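Local atomic coordinates of putative nitrate transport protein (Thermoplasma volcanium, PDB entry 3MST), a protein that is of uncertain function but may take part in nitrate transport, probably as a substrate-binding component of a transport system. Residues I92-L95 against L100-F103; S82-E87 against K126-G131; A74-D79 against E173-G178. All blocks are in the same frame, centred on the assembly; numbering follows the deposited sequence.

Contact 1: I92-L95 against L100-F103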
loop_
_atom_site.group_PDB
_atom_site.type_symbol
_atom_site.label_atom_id
_atom_site.label_comp_id
_atom_site.label_asym_id
_atom_site.label_seq_id
_atom_site.Cartn_x
_atom_site.Cartn_y
_atom_site.Cartn_z
ATOM N N ILE A 92 -3.739 8.973 18.664
ATOM C CA ILE A 92 -3.966 8.786 17.231
ATOM C C ILE A 92 -4.954 7.632 17.096
ATOM O O ILE A 92 -4.663 6.487 17.406
ATOM C CB ILE A 92 -2.682 8.438 16.428
ATOM C CG1 ILE A 92 -1.600 9.486 16.622
ATOM C CG2 ILE A 92 -3.061 8.259 14.932
ATOM C CD1 ILE A 92 -0.213 9.099 16.004
ATOM N N TYR A 93 -6.154 7.975 16.642
ATOM C CA TYR A 93 -7.169 6.972 16.307
ATOM C C TYR A 93 -6.869 6.411 14.919
ATOM O O TYR A 93 -6.466 7.183 14.030
ATOM C CB TYR A 93 -8.566 7.644 16.347
ATOM C CG TYR A 93 -9.095 7.816 17.766
ATOM C CD1 TYR A 93 -8.711 8.905 18.524
ATOM C CD2 TYR A 93 -9.839 6.809 18.375
ATOM C CE1 TYR A 93 -9.133 9.041 19.833
ATOM C CE2 TYR A 93 -10.262 6.944 19.684
ATOM C CZ TYR A 93 -9.881 8.069 20.398
ATOM O OH TYR A 93 -10.275 8.238 21.708
ATOM N N THR A 94 -7.077 5.118 14.736
ATOM C CA THR A 94 -6.859 4.517 13.419
ATOM C C THR A 94 -7.768 3.319 13.251
ATOM O O THR A 94 -8.722 3.138 14.032
ATOM C CB THR A 94 -5.360 4.209 13.230
ATOM O OG1 THR A 94 -5.079 3.964 11.845
ATOM C CG2 THR A 94 -4.896 3.061 14.094
ATOM N N LEU A 95 -7.528 2.564 12.195
ATOM C CA LEU A 95 -8.317 1.409 11.838
ATOM C C LEU A 95 -7.914 0.154 12.612
ATOM O O LEU A 95 -7.222 0.266 13.610
ATOM C CB LEU A 95 -8.321 1.263 10.320
ATOM C CG LEU A 95 -9.011 2.365 9.519
ATOM C CD1 LEU A 95 -10.400 2.651 10.071
ATOM C CD2 LEU A 95 -8.208 3.601 9.339
ATOM N N LEU A 100 -2.087 -1.791 7.654
ATOM C CA LEU A 100 -0.988 -0.860 7.408
ATOM C C LEU A 100 -1.287 0.492 8.071
ATOM O O LEU A 100 -0.361 1.160 8.573
ATOM C CB LEU A 100 -0.652 -0.733 5.902
ATOM C CG LEU A 100 0.440 0.293 5.541
ATOM C CD1 LEU A 100 1.763 0.002 6.226
ATOM C CD2 LEU A 100 0.627 0.363 3.993
ATOM N N ALA A 101 -2.560 0.894 8.134
ATOM C CA ALA A 101 -2.910 2.126 8.847
ATOM C C ALA A 101 -2.438 2.037 10.311
ATOM O O ALA A 101 -1.845 2.984 10.835
ATOM C CB ALA A 101 -4.426 2.373 8.790
ATOM N N ASP A 102 -2.795 0.933 10.985
ATOM C CA ASP A 102 -2.337 0.713 12.351
ATOM C C ASP A 102 -0.826 0.768 12.484
ATOM O O ASP A 102 -0.313 1.421 13.393
ATOM C CB ASP A 102 -2.835 -0.640 12.821
ATOM C CG ASP A 102 -2.358 -1.033 14.218
ATOM O OD1 ASP A 102 -2.485 -0.185 15.129
ATOM O OD2 ASP A 102 -1.863 -2.197 14.352
ATOM N N PHE A 103 -0.104 0.091 11.597
ATOM C CA PHE A 103 1.328 0.062 11.726
ATOM C C PHE A 103 1.881 1.484 11.508
ATOM O O PHE A 103 2.800 1.925 12.226
ATOM C CB PHE A 103 1.951 -0.942 10.775
ATOM C CG PHE A 103 1.671 -2.347 11.158
ATOM C CD1 PHE A 103 1.911 -2.801 12.464
ATOM C CD2 PHE A 103 1.206 -3.260 10.225
ATOM C CE1 PHE A 103 1.645 -4.151 12.815
ATOM C CE2 PHE A 103 0.989 -4.605 10.555
ATOM C CZ PHE A 103 1.192 -5.044 11.839
#

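Contact 2: S82-E87 against K126-G131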
loop_
_atom_site.group_PDB
_atom_site.type_symbol
_atom_site.label_atom_id
_atom_site.label_comp_id
_atom_site.label_asym_id
_atom_site.label_seq_id
_atom_site.Cartn_x
_atom_site.Cartn_y
_atom_site.Cartn_z
ATOM N N SER A 82 -4.289 9.768 5.311
ATOM C CA SER A 82 -4.436 11.128 5.731
ATOM C C SER A 82 -4.430 11.200 7.257
ATOM O O SER A 82 -4.934 10.290 7.926
ATOM C CB SER A 82 -5.774 11.690 5.283
ATOM O OG SER A 82 -5.700 12.145 3.928
ATOM N N ILE A 83 -3.798 12.238 7.775
ATOM C CA ILE A 83 -3.809 12.555 9.193
ATOM C C ILE A 83 -4.871 13.638 9.420
ATOM O O ILE A 83 -4.864 14.689 8.791
ATOM C CB ILE A 83 -2.425 13.033 9.650
ATOM C CG1 ILE A 83 -1.341 11.987 9.369
ATOM C CG2 ILE A 83 -2.451 13.460 11.155
ATOM C CD1 ILE A 83 0.104 12.590 9.428
ATOM N N LEU A 84 -5.772 13.365 10.342
ATOM C CA LEU A 84 -6.848 14.244 10.755
ATOM C C LEU A 84 -6.536 14.791 12.138
ATOM O O LEU A 84 -5.928 14.130 12.958
ATOM C CB LEU A 84 -8.157 13.493 10.828
ATOM C CG LEU A 84 -8.494 12.572 9.647
ATOM C CD1 LEU A 84 -9.901 11.961 9.857
ATOM C CD2 LEU A 84 -8.411 13.324 8.298
ATOM N N GLY A 85 -6.988 15.996 12.419
ATOM C CA GLY A 85 -6.933 16.489 13.766
ATOM C C GLY A 85 -5.585 16.960 14.257
ATOM O O GLY A 85 -4.680 17.333 13.469
ATOM N N ASP A 86 -5.457 16.897 15.589
ATOM C CA ASP A 86 -4.368 17.554 16.302
ATOM C C ASP A 86 -3.321 16.549 16.793
ATOM O O ASP A 86 -3.557 15.776 17.722
ATOM C CB ASP A 86 -4.963 18.329 17.477
ATOM C CG ASP A 86 -3.923 19.070 18.307
ATOM O OD1 ASP A 86 -2.702 19.040 18.016
ATOM O OD2 ASP A 86 -4.344 19.676 19.321
ATOM N N GLU A 87 -2.180 16.511 16.091
ATOM C CA GLU A 87 -1.100 15.576 16.393
ATOM C C GLU A 87 -0.418 15.775 17.740
ATOM O O GLU A 87 0.377 14.930 18.141
ATOM C CB GLU A 87 -0.064 15.527 15.264
ATOM C CG GLU A 87 -0.567 14.906 13.991
ATOM C CD GLU A 87 0.545 14.806 12.972
ATOM O OE1 GLU A 87 1.464 13.956 13.189
ATOM O OE2 GLU A 87 0.486 15.546 11.963
ATOM N N LYS A 126 -14.850 11.337 14.018
ATOM C CA LYS A 126 -15.477 12.004 15.165
ATOM C C LYS A 126 -14.443 12.427 16.190
ATOM O O LYS A 126 -14.469 13.564 16.674
ATOM C CB LYS A 126 -16.512 11.071 15.794
ATOM C CG LYS A 126 -17.163 11.711 17.021
ATOM C CD LYS A 126 -18.351 10.931 17.511
ATOM C CE LYS A 126 -17.983 9.660 18.192
ATOM N NZ LYS A 126 -19.229 8.935 18.706
HETATM N N MSE A 127 -13.540 11.512 16.544
HETATM C CA MSE A 127 -12.586 11.855 17.588
HETATM C C MSE A 127 -11.553 12.888 17.139
HETATM O O MSE A 127 -11.089 13.703 17.959
HETATM C CB MSE A 127 -11.971 10.622 18.211
HETATM C CG MSE A 127 -12.948 9.599 18.779
HETATM SE SE MSE A 127 -14.206 10.379 20.108
HETATM C CE MSE A 127 -12.912 10.654 21.572
ATOM N N ALA A 128 -11.187 12.891 15.855
ATOM C CA ALA A 128 -10.381 13.971 15.333
ATOM C C ALA A 128 -11.093 15.329 15.422
ATOM O O ALA A 128 -10.510 16.332 15.819
ATOM C CB ALA A 128 -9.887 13.658 13.934
ATOM N N ASN A 129 -12.384 15.340 15.124
ATOM C CA ASN A 129 -13.159 16.546 15.251
ATOM C C ASN A 129 -13.317 17.005 16.693
ATOM O O ASN A 129 -13.459 18.234 16.943
ATOM C CB ASN A 129 -14.498 16.343 14.576
ATOM C CG ASN A 129 -14.400 16.378 13.054
ATOM O OD1 ASN A 129 -13.453 16.954 12.485
ATOM N ND2 ASN A 129 -15.392 15.780 12.386
ATOM N N GLU A 130 -13.247 16.055 17.621
ATOM C CA GLU A 130 -13.258 16.367 19.057
ATOM C C GLU A 130 -11.930 16.838 19.624
ATOM O O GLU A 130 -11.861 17.213 20.801
ATOM C CB GLU A 130 -13.761 15.170 19.858
ATOM C CG GLU A 130 -15.230 14.894 19.639
ATOM C CD GLU A 130 -16.062 16.001 20.239
ATOM O OE1 GLU A 130 -16.053 16.155 21.498
ATOM O OE2 GLU A 130 -16.645 16.767 19.451
ATOM N N GLY A 131 -10.875 16.821 18.819
ATOM C CA GLY A 131 -9.613 17.395 19.231
ATOM C C GLY A 131 -8.448 16.430 19.349
ATOM O O GLY A 131 -7.354 16.836 19.687
HETATM O O HOH W 1 -6.738 19.239 20.556
#

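Contact 3: A74-D79 against E173-G178. With EDO (1,2-ethanediol), chain I.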
loop_
_atom_site.group_PDB
_atom_site.type_symbol
_atom_site.label_atom_id
_atom_site.label_comp_id
_atom_site.label_asym_id
_atom_site.label_seq_id
_atom_site.Cartn_x
_atom_site.Cartn_y
_atom_site.Cartn_z
ATOM N N ALA A 74 11.452 -4.989 -5.249
ATOM C CA ALA A 74 11.091 -3.643 -5.617
ATOM C C ALA A 74 10.131 -3.136 -4.552
ATOM O O ALA A 74 9.537 -3.900 -3.784
ATOM C CB ALA A 74 10.427 -3.627 -7.000
ATOM N N GLY A 75 10.090 -1.815 -4.465
ATOM C CA GLY A 75 9.197 -1.124 -3.531
ATOM C C GLY A 75 8.305 -0.160 -4.286
ATOM O O GLY A 75 8.609 0.241 -5.415
ATOM N N VAL A 76 7.197 0.211 -3.638
ATOM C CA VAL A 76 6.298 1.222 -4.216
ATOM C C VAL A 76 5.989 2.258 -3.130
ATOM O O VAL A 76 5.531 1.834 -2.030
ATOM C CB VAL A 76 4.990 0.668 -4.839
ATOM C CG1 VAL A 76 4.338 1.767 -5.732
ATOM C CG2 VAL A 76 5.273 -0.616 -5.643
ATOM N N ARG A 77 6.206 3.546 -3.428
ATOM C CA ARG A 77 5.675 4.621 -2.605
ATOM C C ARG A 77 4.263 4.941 -3.115
ATOM O O ARG A 77 4.061 5.142 -4.336
ATOM C CB ARG A 77 6.564 5.863 -2.700
ATOM C CG ARG A 77 7.896 5.753 -1.977
ATOM C CD ARG A 77 8.666 7.022 -2.143
ATOM N NE ARG A 77 9.865 7.102 -1.311
ATOM C CZ ARG A 77 11.056 6.664 -1.657
ATOM N NH1 ARG A 77 11.245 6.024 -2.800
ATOM N NH2 ARG A 77 12.076 6.858 -0.818
ATOM N N ILE A 78 3.294 5.010 -2.211
ATOM C CA ILE A 78 1.910 5.332 -2.558
ATOM C C ILE A 78 1.337 6.189 -1.435
ATOM O O ILE A 78 1.451 5.826 -0.283
ATOM C CB ILE A 78 1.068 4.048 -2.712
ATOM C CG1 ILE A 78 1.781 2.971 -3.526
ATOM C CG2 ILE A 78 -0.291 4.397 -3.363
ATOM C CD1 ILE A 78 1.049 1.639 -3.567
ATOM N N ASP A 79 0.748 7.342 -1.759
ATOM C CA ASP A 79 0.220 8.221 -0.720
ATOM C C ASP A 79 -1.236 7.864 -0.494
ATOM O O ASP A 79 -2.113 8.301 -1.231
ATOM C CB ASP A 79 0.388 9.667 -1.135
ATOM C CG ASP A 79 0.194 10.645 0.015
ATOM O OD1 ASP A 79 0.120 10.207 1.172
ATOM O OD2 ASP A 79 0.145 11.853 -0.282
ATOM N N GLU A 173 7.989 -3.667 -15.177
ATOM C CA GLU A 173 7.690 -2.968 -16.400
ATOM C C GLU A 173 6.185 -2.780 -16.580
ATOM O O GLU A 173 5.732 -1.677 -16.904
ATOM C CB GLU A 173 8.344 -3.710 -17.580
ATOM C CG GLU A 173 9.872 -3.605 -17.529
ATOM C CD GLU A 173 10.615 -4.633 -18.358
ATOM O OE1 GLU A 173 9.962 -5.461 -19.038
ATOM O OE2 GLU A 173 11.878 -4.614 -18.306
ATOM N N ALA A 174 5.415 -3.841 -16.353
ATOM C CA ALA A 174 3.942 -3.776 -16.427
ATOM C C ALA A 174 3.412 -2.776 -15.406
ATOM O O ALA A 174 2.522 -1.977 -15.692
ATOM C CB ALA A 174 3.311 -5.135 -16.247
ATOM N N TYR A 175 3.982 -2.809 -14.214
ATOM C CA TYR A 175 3.532 -1.924 -13.156
ATOM C C TYR A 175 3.696 -0.448 -13.556
ATOM O O TYR A 175 2.782 0.365 -13.377
ATOM C CB TYR A 175 4.271 -2.246 -11.857
ATOM C CG TYR A 175 3.587 -1.778 -10.605
ATOM C CD1 TYR A 175 3.814 -0.493 -10.111
ATOM C CD2 TYR A 175 2.715 -2.601 -9.942
ATOM C CE1 TYR A 175 3.189 -0.058 -8.960
ATOM C CE2 TYR A 175 2.042 -2.182 -8.763
ATOM C CZ TYR A 175 2.302 -0.902 -8.315
ATOM O OH TYR A 175 1.670 -0.478 -7.158
ATOM N N GLU A 176 4.865 -0.094 -14.114
ATOM C CA GLU A 176 5.096 1.259 -14.630
ATOM C C GLU A 176 4.076 1.630 -15.707
ATOM O O GLU A 176 3.581 2.762 -15.726
ATOM C CB GLU A 176 6.517 1.386 -15.203
ATOM C CG GLU A 176 7.633 1.070 -14.222
ATOM C CD GLU A 176 7.914 2.183 -13.212
ATOM O OE1 GLU A 176 7.055 3.060 -12.983
ATOM O OE2 GLU A 176 9.027 2.186 -12.635
ATOM N N GLN A 177 3.791 0.691 -16.618
ATOM C CA GLN A 177 2.780 0.937 -17.669
ATOM C C GLN A 177 1.433 1.247 -17.025
ATOM O O GLN A 177 0.714 2.180 -17.456
ATOM C CB GLN A 177 2.680 -0.228 -18.663
ATOM C CG GLN A 177 3.932 -0.401 -19.571
ATOM C CD GLN A 177 3.841 -1.673 -20.402
ATOM O OE1 GLN A 177 2.918 -2.481 -20.212
ATOM N NE2 GLN A 177 4.796 -1.868 -21.317
ATOM N N GLY A 178 1.103 0.511 -15.964
ATOM C CA GLY A 178 -0.157 0.777 -15.291
ATOM C C GLY A 178 -0.202 2.122 -14.562
ATOM O O GLY A 178 -1.245 2.761 -14.467
HETATM C C1 EDO I . 3.405 -5.847 -20.256
HETATM O O1 EDO I . 4.368 -4.849 -19.909
HETATM C C2 EDO I . 1.981 -5.327 -20.052
HETATM O O2 EDO I . 1.505 -4.625 -21.206
#

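Contact 1: I92-L95 against L100-F103
Thr94, at the end of strand 91-94, presses both branches of its side chain against the first turn of helix 100-112. Thr94 OG1 sits 3.5 Å from Ala101 CB, and Thr94 CG2 approaches Asp102 CA at 3.9 Å. With OG1 anti to the backbone N (chi1 -165°), the hydroxyl faces the alanine while its hydrogen bond goes to Leu135 O on the neighbouring strand. Leu95 extends the apolar contact, its CD2 lying 4.0 Å from the same Ala101 CB, which is thus touched by two successive residues. Asp102 runs about perpendicular to the threonine side chain. Its carboxylate has partners on both oxygens: OD1 bonds Asn118 ND2 and OD2 bonds Gly98 N, which ties the helix start to strand 115-118 and to the preceding loop. A valine in place of Thr94 would probably deprive Leu135 O of this hydroxyl partner, leaving only methyl packing against Ala101. No hydrogen bond links the two segments directly. Strand, short loop and returning helix begin the beta-alpha-beta crossover 91-94, 100-112, 115-118, part of an alpha/beta domain consistent with the type II periplasmic binding protein fold.

Contact 2: S82-E87 against K126-G131
Leu84 and Ala128 meet through their CB atoms, 3.6 Å apart, where strand 81-85 passes close by the last turn of helix 121-129. This is the tight part of the contact. Ala128 CB also lies 4.0 Å from Gly85 N, and the CA atoms of Gly85 and Ala128 approach to 4.5 Å. Such closeness depends on the missing side chain: a CB on Gly85 would come about 3.1 Å from Ala128 CB, and the positive phi of this residue (77°) is a second reason for a glycine. While Leu84 CB touches the helix, the leucine side chain also packs on Val136 and Ser141.

The other end is looser and wet. Here the helix finishes in a Schellman motif, with Gly131 taking a positive phi of 117° that would drive a side chain against the preceding carbonyl oxygen. Gly131 O comes within 3.6 Å of Asp86 CB. Asp86 OD2 and Gly131 O are joined by a water that donates to both, at 2.7 Å to Asp86 OD2 and 2.6 Å to Gly131 O. The other carboxylate oxygen, OD1, bonds Ser88 OG, so the aspartate is held between its own loop and the bridging water. Backbone bonds from Leu84 to Ala134 and from Asp86 to Tyr132 pair strand 81-85 and the residue after it with the chain leaving the helix.

No direct hydrogen bond crosses between the two segments. The chemistry therefore implies a contact that relies on close apolar fit at Ala128, Leu84 and Gly85, with a polar margin near the surface joined through water.

Contact 3: A74-D79 against E173-G178
Tyr175 reaches from helix 169-184 to Val76 on strand 71-77, and its outer ring atoms and hydroxyl make nearly the whole contact. The CA atoms of the two residues are 9.9 Å apart, a span bridged by side chains coming from opposite directions. From CB the tyrosine sets out with CG anti to the backbone N (chi1 -159°), which sends the ring off the helix toward the sheet. CB and CG serve as the stem and do not touch the strand. Farther along, Tyr175 CE1 is the first ring atom to meet it, 3.9 Å from Val76 CG1 and slightly farther from Val76 CG2. Tyr175 CZ follows, 4.0 Å from Val76 CG2, with Val76 CG1 placed obliquely to the ring. At the tip, Tyr175 OH lies 3.8 Å from Val76 CG1 and 4.2 Å from Ile78 CD1, so the methyls of Val76 and Ile78 CD1 border it on the strand side. Its polar need is met by a hydrogen bond to Val30 O, which anchors the buried tip to the loop before helix 32-36. Met162, Val216, His214, Pro33 and Leu34 complete the packing of the tyrosine side chain.

Two residues on, Gln177 is exposed and holds a 1,2-ethanediol that probably came from the crystallisation liquor: both of its hydroxyls, O1 and O2, donate to Gln177 OE1, each at 2.8 Å. Near the other end of the contact, Ile78 O bonds an unidentified ligand, probably also from the liquor, although such molecules often mark pockets. Tyr175 thus carries the contact of helix 169-184 with strand 71-77, which lies between 160-164 and 215-217 in the six-stranded mixed sheet, a layered alpha/beta packing consistent with a lobe of the type II periplasmic binding protein fold.

How the contacts relate
Contacts 1 and 2 belong to the five-stranded sheet, contact 3 to the six-stranded one. The centres of contacts 1 and 2 are about 13 Å apart, and their strands, 91-94 and 81-85, follow each other in the chain. Contact 3 lies across the centre of the chain, about 24 Å from contact 1 and 31 Å from contact 2, centre to centre. Along the sequence, 74-79 is followed after two residues by 82-87, and 92-95 with 100-103 falls before 126-131; 173-178 comes last and packs on the six-stranded sheet. The chain thus passes between two lobes, consistent with a two-lobed binding protein, if that is its role.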